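Side-chain contacts in oxetanocin-like protein (Pyrococcus furiosus, PDB 1XX7), which probably hydrolyses 2'-deoxyribonucleoside 5'-phosphates to the nucleoside and phosphate, as a metal-dependent HD-domain enzyme: residues N34-A39 / Y141-S146; L50-E55 / G125-I130. All coordinates share one frame; numbering follows the deposited sequence.

Contact 1: residues N34-A39 / Y141-S146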
loop_
_atom_site.group_PDB
_atom_site.type_symbol
_atom_site.label_atom_id
_atom_site.label_comp_id
_atom_site.label_asym_id
_atom_site.label_seq_id
_atom_site.Cartn_x
_atom_site.Cartn_y
_atom_site.Cartn_z
ATOM N N ASN A 34 2.531 -4.308 4.902
ATOM C CA ASN A 34 1.251 -4.583 4.236
ATOM C C ASN A 34 0.728 -5.867 4.814
ATOM O O ASN A 34 0.770 -6.880 4.182
ATOM C CB ASN A 34 1.394 -4.660 2.695
ATOM C CG ASN A 34 1.479 -3.246 2.026
ATOM O OD1 ASN A 34 2.451 -2.928 1.324
ATOM N ND2 ASN A 34 0.478 -2.407 2.272
ATOM N N PRO A 35 0.274 -5.814 6.066
ATOM C CA PRO A 35 0.028 -7.028 6.776
ATOM C C PRO A 35 -1.174 -7.817 6.143
ATOM O O PRO A 35 -2.069 -7.199 5.588
ATOM C CB PRO A 35 -0.301 -6.529 8.179
ATOM C CG PRO A 35 -0.864 -5.186 7.959
ATOM C CD PRO A 35 -0.036 -4.620 6.875
ATOM N N GLU A 36 -1.140 -9.150 6.222
ATOM C CA GLU A 36 -2.282 -10.027 5.862
ATOM C C GLU A 36 -3.589 -9.617 6.535
ATOM O O GLU A 36 -3.619 -9.023 7.582
ATOM C CB GLU A 36 -1.973 -11.468 6.217
ATOM C CG GLU A 36 -1.675 -11.679 7.732
ATOM C CD GLU A 36 -1.862 -13.093 8.209
ATOM O OE1 GLU A 36 -2.159 -14.007 7.379
ATOM O OE2 GLU A 36 -1.677 -13.295 9.421
ATOM N N SER A 37 -4.674 -9.928 5.871
ATOM C CA SER A 37 -5.978 -9.789 6.410
ATOM C C SER A 37 -6.372 -11.024 7.237
ATOM O O SER A 37 -5.677 -12.074 7.237
ATOM C CB SER A 37 -6.963 -9.547 5.266
ATOM O OG SER A 37 -7.189 -10.734 4.520
ATOM N N VAL A 38 -7.499 -10.890 7.932
ATOM C CA VAL A 38 -8.037 -11.990 8.716
ATOM C C VAL A 38 -8.501 -13.146 7.798
ATOM O O VAL A 38 -8.396 -14.331 8.162
ATOM C CB VAL A 38 -9.155 -11.519 9.641
ATOM C CG1 VAL A 38 -9.759 -12.700 10.417
ATOM C CG2 VAL A 38 -8.623 -10.486 10.603
ATOM N N ALA A 39 -8.986 -12.799 6.604
ATOM C CA ALA A 39 -9.343 -13.786 5.612
ATOM C C ALA A 39 -8.136 -14.529 5.048
ATOM O O ALA A 39 -8.219 -15.721 4.813
ATOM C CB ALA A 39 -10.093 -13.147 4.521
ATOM N N TYR A 141 7.903 -16.037 10.501
ATOM C CA TYR A 141 9.091 -16.398 9.728
ATOM C C TYR A 141 9.083 -15.763 8.301
ATOM O O TYR A 141 10.065 -15.205 7.846
ATOM C CB TYR A 141 9.197 -17.932 9.679
ATOM C CG TYR A 141 10.089 -18.450 8.588
ATOM C CD1 TYR A 141 11.484 -18.495 8.755
ATOM C CD2 TYR A 141 9.552 -18.866 7.384
ATOM C CE1 TYR A 141 12.306 -18.946 7.751
ATOM C CE2 TYR A 141 10.377 -19.326 6.348
ATOM C CZ TYR A 141 11.745 -19.370 6.541
ATOM O OH TYR A 141 12.546 -19.817 5.524
ATOM N N GLU A 142 7.946 -15.819 7.612
ATOM C CA GLU A 142 7.826 -15.190 6.290
ATOM C C GLU A 142 8.027 -13.694 6.396
ATOM O O GLU A 142 8.680 -13.137 5.551
ATOM C CB GLU A 142 6.466 -15.492 5.659
ATOM C CG GLU A 142 6.324 -16.994 5.357
ATOM C CD GLU A 142 4.958 -17.380 4.923
ATOM O OE1 GLU A 142 4.623 -17.253 3.734
ATOM O OE2 GLU A 142 4.202 -17.798 5.765
ATOM N N TYR A 143 7.481 -13.039 7.434
ATOM C CA TYR A 143 7.650 -11.585 7.559
ATOM C C TYR A 143 9.087 -11.208 7.915
ATOM O O TYR A 143 9.559 -10.215 7.454
ATOM C CB TYR A 143 6.637 -10.923 8.508
ATOM C CG TYR A 143 5.253 -10.761 7.922
ATOM C CD1 TYR A 143 5.053 -10.427 6.550
ATOM C CD2 TYR A 143 4.134 -10.922 8.731
ATOM C CE1 TYR A 143 3.715 -10.302 6.007
ATOM C CE2 TYR A 143 2.849 -10.751 8.236
ATOM C CZ TYR A 143 2.637 -10.457 6.870
ATOM O OH TYR A 143 1.347 -10.345 6.472
ATOM N N GLU A 144 9.777 -12.042 8.676
ATOM C CA GLU A 144 11.207 -11.888 8.908
ATOM C C GLU A 144 12.064 -11.981 7.633
ATOM O O GLU A 144 12.987 -11.214 7.475
ATOM C CB GLU A 144 11.687 -12.915 9.910
ATOM C CG GLU A 144 11.135 -12.669 11.317
ATOM C CD GLU A 144 11.484 -13.776 12.321
ATOM O OE1 GLU A 144 12.191 -14.750 11.963
ATOM O OE2 GLU A 144 11.042 -13.669 13.484
ATOM N N LEU A 145 11.742 -12.901 6.738
ATOM C CA LEU A 145 12.387 -12.975 5.443
ATOM C C LEU A 145 12.281 -11.671 4.597
ATOM O O LEU A 145 13.144 -11.389 3.791
ATOM C CB LEU A 145 11.803 -14.164 4.663
ATOM C CG LEU A 145 12.158 -15.604 5.091
ATOM C CD1 LEU A 145 11.562 -16.591 4.060
ATOM C CD2 LEU A 145 13.669 -15.781 5.147
ATOM N N SER A 146 11.218 -10.909 4.788
ATOM C CA SER A 146 10.969 -9.658 4.061
ATOM C C SER A 146 11.401 -8.450 4.874
ATOM O O SER A 146 11.230 -7.328 4.421
ATOM C CB SER A 146 9.459 -9.505 3.737
ATOM O OG SER A 146 9.079 -10.573 2.890
#
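Y143 meets the chain at E36 through its phenol oxygen: the backbone N of E36 donates to Y143 OH at 2.8 Å, with an N-H...O angle of 159°. Y143 CG stands beside the backbone N and anti to the carbonyl carbon (chi1 -76°), which carries the ring from the last turn of helix 123-145 across to the loop before helix 38-58. E36 N lies at the ring edge, near its plane, while P35 CA comes within 3.6 Å of Y143 OH. The start of the E36 side chain brushes the same oxygen, and E36 CG lies 3.5 Å from Y143 OH; beyond CG the chain extends to a carboxylate turned 79° from the phenol plane. That carboxylate is bound by R24 and W27 and by K20 of the third subunit, and W27 also stacks edge-to-face with Y143. A phenylalanine here would probably leave the E36 N-H without this acceptor and the loop less tied to the helix. The chemistry thus divides E36 between two tasks: its backbone is held by a neutral hydroxyl, its carboxylate by an indole N-H and by cations from two subunits. The E36 side chain lies about 8 Å from the nickel.

Contact 2: residues L50-E55 / G125-I130; sequences LLLAEE and GQLVKI
L127 projects from helix 123-145 toward L52 and A53 of helix 38-58, spreading its two methyls over separate neighbours. The tightest point is at the root of L52, where L127 CD1 is 3.5 Å from L52 CB. With CG anti to the backbone N (chi1 177°), the L127 fork is sent across to the other helix. T49 and L56 also touch L127, so that T49, L52, A53 and L56, spaced i, i+3, i+4 and i+7, form the hole that receives it, in the manner of knobs-into-holes packing. The segment axes approach to 10.1 Å at an angle of 126°, and the closest CA pair, L52 and L127, is 7.6 Å apart.

On the flanks of that close pair the fit is easier. L127 CD2 faces the methyl of A53, with 4.0 Å between L127 CD2 and A53 CB. L52 CD1 rests between L127 CD1 and I130 CG2, 3.9 Å from each, and the L52 and I130 side chains cross at a slant. L164 and I166 lie against I130 too, and V65 packs on A53, so the flanks remain apolar. The solvent side is different in kind: L51, E54, E55 and K129 are partly exposed, E54 packing against Y110 of the third subunit and K129 making a cation-pi contact with Y117.

These two helices are part of the helical HD-domain core and supply H41 and D132 to the nickel site; the nickel ion lies about 11 Å from the I130 side chain. Joined here by aliphatic groups alone, they are held through shape and the exclusion of water, with no directional bond between these segments to fix their relative placement.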
loop_
_atom_site.group_PDB
_atom_site.type_symbol
_atom_site.label_atom_id
_atom_site.label_comp_id
_atom_site.label_asym_id
_atom_site.label_seq_id
_atom_site.Cartn_x
_atom_site.Cartn_y
_atom_site.Cartn_z
ATOM N N LEU A 50 -6.777 -29.049 7.052
ATOM C CA LEU A 50 -6.884 -30.111 6.067
ATOM C C LEU A 50 -5.629 -30.964 6.009
ATOM O O LEU A 50 -5.697 -32.181 6.115
ATOM C CB LEU A 50 -7.150 -29.507 4.699
ATOM C CG LEU A 50 -7.323 -30.443 3.494
ATOM C CD1 LEU A 50 -8.470 -31.401 3.741
ATOM C CD2 LEU A 50 -7.605 -29.615 2.285
ATOM N N LEU A 51 -4.494 -30.310 5.825
ATOM C CA LEU A 51 -3.199 -30.963 5.799
ATOM C C LEU A 51 -2.923 -31.781 7.087
ATOM O O LEU A 51 -2.535 -32.950 7.025
ATOM C CB LEU A 51 -2.090 -29.911 5.605
ATOM C CG LEU A 51 -0.909 -30.386 4.778
ATOM C CD1 LEU A 51 -1.294 -30.510 3.250
ATOM C CD2 LEU A 51 0.324 -29.475 4.971
ATOM N N LEU A 52 -3.121 -31.165 8.248
ATOM C CA LEU A 52 -2.878 -31.863 9.509
ATOM C C LEU A 52 -3.871 -33.020 9.711
ATOM O O LEU A 52 -3.459 -34.103 10.088
ATOM C CB LEU A 52 -2.882 -30.903 10.703
ATOM C CG LEU A 52 -1.861 -29.733 10.737
ATOM C CD1 LEU A 52 -2.194 -28.796 11.869
ATOM C CD2 LEU A 52 -0.472 -30.168 10.866
ATOM N N ALA A 53 -5.160 -32.786 9.462
ATOM C CA ALA A 53 -6.161 -33.854 9.478
ATOM C C ALA A 53 -5.666 -35.068 8.676
ATOM O O ALA A 53 -5.729 -36.200 9.157
ATOM C CB ALA A 53 -7.495 -33.352 8.922
ATOM N N GLU A 54 -5.121 -34.832 7.483
ATOM C CA GLU A 54 -4.613 -35.944 6.659
ATOM C C GLU A 54 -3.357 -36.635 7.186
ATOM O O GLU A 54 -3.297 -37.862 7.187
ATOM C CB GLU A 54 -4.491 -35.532 5.192
ATOM C CG GLU A 54 -5.893 -35.317 4.567
ATOM C CD GLU A 54 -6.909 -36.515 4.890
ATOM O OE1 GLU A 54 -6.684 -37.607 4.271
ATOM O OE2 GLU A 54 -7.890 -36.344 5.758
ATOM N N GLU A 55 -2.387 -35.866 7.656
ATOM C CA GLU A 55 -1.262 -36.412 8.417
ATOM C C GLU A 55 -1.703 -37.281 9.653
ATOM O O GLU A 55 -1.084 -38.319 9.942
ATOM C CB GLU A 55 -0.344 -35.271 8.862
ATOM C CG GLU A 55 0.820 -35.686 9.757
ATOM C CD GLU A 55 1.733 -36.751 9.112
ATOM O OE1 GLU A 55 1.899 -36.723 7.864
ATOM O OE2 GLU A 55 2.283 -37.605 9.859
ATOM N N GLY A 125 -11.413 -29.184 17.921
ATOM C CA GLY A 125 -11.036 -27.907 18.513
ATOM C C GLY A 125 -9.534 -27.742 18.704
ATOM O O GLY A 125 -8.971 -26.682 18.400
ATOM N N GLN A 126 -8.870 -28.779 19.218
ATOM C CA GLN A 126 -7.419 -28.767 19.362
ATOM C C GLN A 126 -6.709 -28.668 18.029
ATOM O O GLN A 126 -5.675 -27.975 17.907
ATOM C CB GLN A 126 -6.923 -30.060 19.998
ATOM C CG GLN A 126 -7.345 -30.323 21.416
ATOM C CD GLN A 126 -6.847 -31.697 21.855
ATOM O OE1 GLN A 126 -5.662 -32.002 21.729
ATOM N NE2 GLN A 126 -7.735 -32.504 22.373
ATOM N N LEU A 127 -7.206 -29.430 17.053
ATOM C CA LEU A 127 -6.634 -29.421 15.707
ATOM C C LEU A 127 -6.622 -27.998 15.063
ATOM O O LEU A 127 -5.634 -27.605 14.469
ATOM C CB LEU A 127 -7.358 -30.415 14.777
ATOM C CG LEU A 127 -6.868 -30.416 13.310
ATOM C CD1 LEU A 127 -5.395 -30.670 13.189
ATOM C CD2 LEU A 127 -7.643 -31.447 12.489
ATOM N N VAL A 128 -7.728 -27.275 15.175
ATOM C CA VAL A 128 -7.834 -25.964 14.566
ATOM C C VAL A 128 -7.024 -24.935 15.354
ATOM O O VAL A 128 -6.446 -24.035 14.753
ATOM C CB VAL A 128 -9.299 -25.511 14.398
ATOM C CG1 VAL A 128 -9.338 -24.163 13.727
ATOM C CG2 VAL A 128 -10.082 -26.513 13.543
ATOM N N LYS A 129 -6.969 -25.073 16.679
ATOM C CA LYS A 129 -6.049 -24.270 17.488
ATOM C C LYS A 129 -4.569 -24.447 17.110
ATOM O O LYS A 129 -3.779 -23.474 17.039
ATOM C CB LYS A 129 -6.251 -24.565 18.995
ATOM C CG LYS A 129 -5.598 -23.518 19.947
ATOM C CD LYS A 129 -6.315 -22.141 19.967
ATOM C CE LYS A 129 -7.513 -22.171 20.943
ATOM N NZ LYS A 129 -8.370 -20.937 21.035
ATOM N N ILE A 130 -4.184 -25.681 16.845
ATOM C CA ILE A 130 -2.857 -25.944 16.357
ATOM C C ILE A 130 -2.614 -25.277 14.995
ATOM O O ILE A 130 -1.589 -24.682 14.781
ATOM C CB ILE A 130 -2.576 -27.449 16.303
ATOM C CG1 ILE A 130 -2.385 -27.963 17.727
ATOM C CG2 ILE A 130 -1.272 -27.736 15.519
ATOM C CD1 ILE A 130 -2.429 -29.471 17.823
#

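Overall arrangement
Both contacts join helix 38-58 and helix 123-145, or the loop leading into the first, yet they do so at places whose centres are 21 Å apart. Contact 2 belongs to the core: all its touching residues are buried and aliphatic. Contact 1 is partly buried, near the end of helix 123-145, and relies on a directional bond from a backbone N-H to a phenol oxygen, while the E36 carboxylate is separately paired with charges outside the two segments. The third subunit reaches both, its K20 meeting E36 beside contact 1 and its Y110 packing on the outer side of 50-55. Here shape alone serves inside, and polar bonds serve toward the surface and the subunit interface.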